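Local coordinates for isocitrate dehydrogenase [NAD] subunit 1, mitochondrial (Saccharomyces cerevisiae, PDB 3BLX), which catalyses, as part of an octamer of two kinds of subunit, the NAD-dependent oxidative decarboxylation of isocitrate in the citric acid cycle, and also binds RNA, at residues L278-A290 with T326-T339. Residues are numbered along the deposited sequence; the frame is centred on the assembly and turned at random.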
loop_
_atom_site.group_PDB
_atom_site.type_symbol
_atom_site.label_atom_id
_atom_site.label_comp_id
_atom_site.label_asym_id
_atom_site.label_seq_id
_atom_site.Cartn_x
_atom_site.Cartn_y
_atom_site.Cartn_z
ATOM N N LEU E 278 37.921 1.855 -23.228
ATOM C CA LEU E 278 38.062 3.232 -23.699
ATOM C C LEU E 278 39.025 3.983 -22.799
ATOM O O LEU E 278 38.626 4.861 -22.019
ATOM C CB LEU E 278 36.716 3.955 -23.808
ATOM C CG LEU E 278 36.260 4.199 -25.253
ATOM C CD1 LEU E 278 36.573 5.629 -25.703
ATOM C CD2 LEU E 278 36.850 3.163 -26.247
ATOM N N ASP E 279 40.294 3.583 -22.905
ATOM C CA ASP E 279 41.418 4.317 -22.343
ATOM C C ASP E 279 41.549 5.590 -23.178
ATOM O O ASP E 279 40.819 6.577 -22.951
ATOM C CB ASP E 279 42.730 3.511 -22.426
ATOM C CG ASP E 279 42.563 2.040 -22.037
ATOM O OD1 ASP E 279 41.420 1.527 -22.044
ATOM O OD2 ASP E 279 43.594 1.387 -21.733
ATOM N N ILE E 280 42.442 5.538 -24.178
ATOM C CA ILE E 280 42.779 6.711 -24.987
ATOM C C ILE E 280 42.748 7.941 -24.069
ATOM O O ILE E 280 41.857 8.803 -24.173
ATOM C CB ILE E 280 41.824 6.903 -26.239
ATOM C CG1 ILE E 280 40.503 6.117 -26.094
ATOM C CG2 ILE E 280 42.531 6.533 -27.553
ATOM C CD1 ILE E 280 40.557 4.642 -26.570
ATOM N N LYS E 281 43.684 7.995 -23.124
ATOM C CA LYS E 281 43.638 9.092 -22.173
ATOM C C LYS E 281 44.348 10.306 -22.751
ATOM O O LYS E 281 45.512 10.251 -23.144
ATOM C CB LYS E 281 44.142 8.716 -20.769
ATOM C CG LYS E 281 43.207 9.239 -19.642
ATOM C CD LYS E 281 42.826 10.745 -19.833
ATOM C CE LYS E 281 41.824 11.303 -18.781
ATOM N NZ LYS E 281 41.399 12.725 -19.081
ATOM N N GLY E 282 43.583 11.382 -22.839
ATOM C CA GLY E 282 44.067 12.660 -23.300
ATOM C C GLY E 282 42.858 13.575 -23.306
ATOM O O GLY E 282 41.734 13.128 -23.084
ATOM N N GLN E 283 43.074 14.857 -23.564
ATOM C CA GLN E 283 41.978 15.821 -23.653
ATOM C C GLN E 283 41.319 15.819 -25.044
ATOM O O GLN E 283 41.999 15.775 -26.069
ATOM C CB GLN E 283 42.475 17.230 -23.314
ATOM C CG GLN E 283 42.981 17.396 -21.892
ATOM C CD GLN E 283 42.049 16.762 -20.887
ATOM O OE1 GLN E 283 40.825 16.813 -21.039
ATOM N NE2 GLN E 283 42.623 16.146 -19.856
ATOM N N ASN E 284 39.991 15.854 -25.065
ATOM C CA ASN E 284 39.223 15.940 -26.299
ATOM C C ASN E 284 39.518 14.889 -27.355
ATOM O O ASN E 284 39.540 15.210 -28.540
ATOM C CB ASN E 284 39.382 17.324 -26.912
ATOM C CG ASN E 284 38.191 17.718 -27.760
ATOM O OD1 ASN E 284 38.335 18.320 -28.832
ATOM N ND2 ASN E 284 36.993 17.379 -27.277
ATOM N N VAL E 285 39.718 13.636 -26.945
ATOM C CA VAL E 285 40.035 12.588 -27.914
ATOM C C VAL E 285 39.023 11.441 -27.955
ATOM O O VAL E 285 39.046 10.623 -28.888
ATOM C CB VAL E 285 41.457 11.998 -27.682
ATOM C CG1 VAL E 285 42.507 13.049 -27.889
ATOM C CG2 VAL E 285 41.579 11.418 -26.296
ATOM N N ALA E 286 38.160 11.378 -26.938
ATOM C CA ALA E 286 37.238 10.249 -26.731
ATOM C C ALA E 286 36.128 10.136 -27.799
ATOM O O ALA E 286 35.682 11.139 -28.327
ATOM C CB ALA E 286 36.639 10.339 -25.358
ATOM N N ASN E 287 35.709 8.917 -28.127
ATOM C CA ASN E 287 34.630 8.728 -29.088
ATOM C C ASN E 287 33.271 8.933 -28.439
ATOM O O ASN E 287 32.937 8.220 -27.492
ATOM C CB ASN E 287 34.701 7.326 -29.697
ATOM C CG ASN E 287 33.914 7.218 -30.990
ATOM O OD1 ASN E 287 33.192 8.149 -31.367
ATOM N ND2 ASN E 287 34.047 6.082 -31.679
ATOM N N PRO E 288 32.470 9.908 -28.940
ATOM C CA PRO E 288 31.160 10.233 -28.358
ATOM C C PRO E 288 30.040 9.391 -28.948
ATOM O O PRO E 288 28.920 9.530 -28.492
ATOM C CB PRO E 288 30.936 11.690 -28.759
ATOM C CG PRO E 288 32.007 12.013 -29.741
ATOM C CD PRO E 288 32.742 10.762 -30.100
ATOM N N THR E 289 30.340 8.548 -29.936
ATOM C CA THR E 289 29.332 7.750 -30.639
ATOM C C THR E 289 28.352 6.967 -29.730
ATOM O O THR E 289 27.143 7.005 -29.939
ATOM C CB THR E 289 30.008 6.780 -31.658
ATOM O OG1 THR E 289 30.748 7.540 -32.603
ATOM C CG2 THR E 289 29.001 5.966 -32.396
ATOM N N ALA E 290 28.886 6.265 -28.734
ATOM C CA ALA E 290 28.089 5.437 -27.844
ATOM C C ALA E 290 27.111 6.295 -27.084
ATOM O O ALA E 290 25.949 5.967 -26.994
ATOM C CB ALA E 290 28.976 4.638 -26.880
ATOM N N THR E 326 37.102 9.873 -35.069
ATOM C CA THR E 326 37.923 9.999 -33.867
ATOM C C THR E 326 39.066 8.948 -33.846
ATOM O O THR E 326 39.066 8.001 -34.639
ATOM C CB THR E 326 36.999 9.961 -32.608
ATOM O OG1 THR E 326 37.650 10.567 -31.488
ATOM C CG2 THR E 326 36.592 8.561 -32.279
ATOM N N ARG E 327 40.051 9.101 -32.966
ATOM C CA ARG E 327 41.272 8.277 -33.097
ATOM C C ARG E 327 41.154 6.764 -32.871
ATOM O O ARG E 327 41.994 5.999 -33.342
ATOM C CB ARG E 327 42.449 8.850 -32.283
ATOM C CG ARG E 327 42.504 8.412 -30.844
ATOM C CD ARG E 327 43.685 9.064 -30.126
ATOM N NE ARG E 327 43.719 8.738 -28.697
ATOM C CZ ARG E 327 44.581 9.257 -27.822
ATOM N NH1 ARG E 327 45.494 10.138 -28.221
ATOM N NH2 ARG E 327 44.531 8.896 -26.540
ATOM N N ASP E 328 40.114 6.330 -32.173
ATOM C CA ASP E 328 39.971 4.919 -31.821
ATOM C C ASP E 328 39.385 4.068 -32.939
ATOM O O ASP E 328 39.484 2.836 -32.896
ATOM C CB ASP E 328 39.120 4.767 -30.563
ATOM C CG ASP E 328 37.956 5.756 -30.523
ATOM O OD1 ASP E 328 36.812 5.336 -30.844
ATOM O OD2 ASP E 328 38.196 6.948 -30.170
ATOM N N ILE E 329 38.757 4.712 -33.918
ATOM C CA ILE E 329 38.310 3.994 -35.113
ATOM C C ILE E 329 39.135 4.387 -36.332
ATOM O O ILE E 329 38.664 4.302 -37.459
ATOM C CB ILE E 329 36.813 4.176 -35.385
ATOM C CG1 ILE E 329 36.433 5.652 -35.312
ATOM C CG2 ILE E 329 35.997 3.381 -34.395
ATOM C CD1 ILE E 329 34.991 5.907 -35.721
ATOM N N GLY E 330 40.367 4.823 -36.085
ATOM C CA GLY E 330 41.334 5.032 -37.146
ATOM C C GLY E 330 41.451 6.442 -37.704
ATOM O O GLY E 330 42.212 6.697 -38.634
ATOM N N GLY E 331 40.686 7.364 -37.146
ATOM C CA GLY E 331 40.774 8.754 -37.558
ATOM C C GLY E 331 41.801 9.481 -36.719
ATOM O O GLY E 331 42.624 8.845 -36.062
ATOM N N SER E 332 41.761 10.809 -36.727
ATOM C CA SER E 332 42.752 11.583 -35.989
ATOM C C SER E 332 42.159 12.882 -35.475
ATOM O O SER E 332 42.857 13.727 -34.904
ATOM C CB SER E 332 43.978 11.859 -36.860
ATOM O OG SER E 332 43.580 12.231 -38.168
ATOM N N SER E 333 40.855 13.031 -35.664
ATOM C CA SER E 333 40.146 14.210 -35.187
ATOM C C SER E 333 39.747 14.116 -33.716
ATOM O O SER E 333 39.619 13.024 -33.157
ATOM C CB SER E 333 38.915 14.431 -36.052
ATOM O OG SER E 333 39.205 14.012 -37.373
ATOM N N SER E 334 39.562 15.273 -33.098
ATOM C CA SER E 334 39.116 15.374 -31.707
ATOM C C SER E 334 37.610 15.129 -31.591
ATOM O O SER E 334 36.897 15.117 -32.599
ATOM C CB SER E 334 39.422 16.772 -31.169
ATOM O OG SER E 334 38.504 17.724 -31.683
ATOM N N THR E 335 37.119 14.963 -30.364
ATOM C CA THR E 335 35.705 14.657 -30.190
ATOM C C THR E 335 34.899 15.849 -30.691
ATOM O O THR E 335 33.878 15.677 -31.325
ATOM C CB THR E 335 35.307 14.201 -28.727
ATOM O OG1 THR E 335 34.477 15.176 -28.098
ATOM C CG2 THR E 335 36.510 13.954 -27.850
ATOM N N THR E 336 35.402 17.049 -30.433
ATOM C CA THR E 336 34.816 18.289 -30.929
ATOM C C THR E 336 34.708 18.356 -32.461
ATOM O O THR E 336 33.676 18.761 -33.000
ATOM C CB THR E 336 35.619 19.491 -30.419
ATOM O OG1 THR E 336 35.066 19.916 -29.176
ATOM C CG2 THR E 336 35.569 20.661 -31.390
ATOM N N ASP E 337 35.769 17.957 -33.161
ATOM C CA ASP E 337 35.746 17.937 -34.619
ATOM C C ASP E 337 34.636 17.015 -35.094
ATOM O O ASP E 337 33.865 17.345 -35.993
ATOM C CB ASP E 337 37.092 17.466 -35.194
ATOM C CG ASP E 337 38.230 18.467 -34.953
ATOM O OD1 ASP E 337 37.943 19.679 -34.739
ATOM O OD2 ASP E 337 39.414 18.035 -34.975
ATOM N N PHE E 338 34.568 15.849 -34.479
ATOM C CA PHE E 338 33.612 14.825 -34.853
ATOM C C PHE E 338 32.194 15.337 -34.635
ATOM O O PHE E 338 31.326 15.167 -35.485
ATOM C CB PHE E 338 33.890 13.558 -34.034
ATOM C CG PHE E 338 33.019 12.404 -34.378
ATOM C CD1 PHE E 338 33.033 11.870 -35.645
ATOM C CD2 PHE E 338 32.197 11.836 -33.423
ATOM C CE1 PHE E 338 32.233 10.790 -35.966
ATOM C CE2 PHE E 338 31.391 10.757 -33.738
ATOM C CZ PHE E 338 31.409 10.235 -35.011
ATOM N N THR E 339 31.970 15.975 -33.493
ATOM C CA THR E 339 30.672 16.540 -33.167
ATOM C C THR E 339 30.262 17.578 -34.201
ATOM O O THR E 339 29.142 17.521 -34.735
ATOM C CB THR E 339 30.661 17.209 -31.781
ATOM O OG1 THR E 339 31.012 16.249 -30.779
ATOM C CG2 THR E 339 29.286 17.767 -31.476
#
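Val-285 CG2 lies over one face of the Arg-327 guanidinium, offset toward its rim, 3.9 Å from Arg-327 NH2. The backbone of Ile-280 and Lys-281 lies at the edge of the same group, near its plane, but this part of the loop is poorly ordered and the close fit there is doubtful. The arginine chain is extended from CG to NE, which carries the guanidinium out to the 280-285 loop. The Phe-338 ring meets Pro-288 and Thr-289 obliquely: Pro-288 CD is 3.5 Å from Phe-338 CD2, and Thr-289 OG1 touches CE2. CG of Phe-338 is anti to the backbone N (chi1 -177°), and this swings the ring toward the proline.

The Asn-287 amide works in two directions. Asn-287 ND2 donates to the syn lone pair of Asp-328 OD1 (3.0 Å), in a bent bond with the amide and carboxylate planes 45° apart. Its OD1 accepts from Thr-289 N, a capping bond at the start of helix 289-302, and also from Thr-289 OG1, on the same face of the amide. These bonds together fix the rotation of the amide. Thr-326 CG2 packs against the same side chain, 3.3 Å from Asn-287 CG.

A second cap lies at helix 335-347. Ser-334 OG accepts from Asp-337 N, and Asp-337 OD2 weakly receives Ser-334 N, a capping box. Asn-284 joins it from across the contact. Asn-284 O accepts from Thr-335 N (3.0 Å), and its OD1 takes a weak bond from Ser-334 OG.

The contact thus ties together the N-terminal ends of two helices, away from the residues that probably bind substrate and serve catalysis. Helix 27-42 packs on Ala-286, Pro-288 and Thr-335, and Ser-35 bonds to Thr-339. Helix 306-320 touches Phe-338 through Thr-318 and Ile-319.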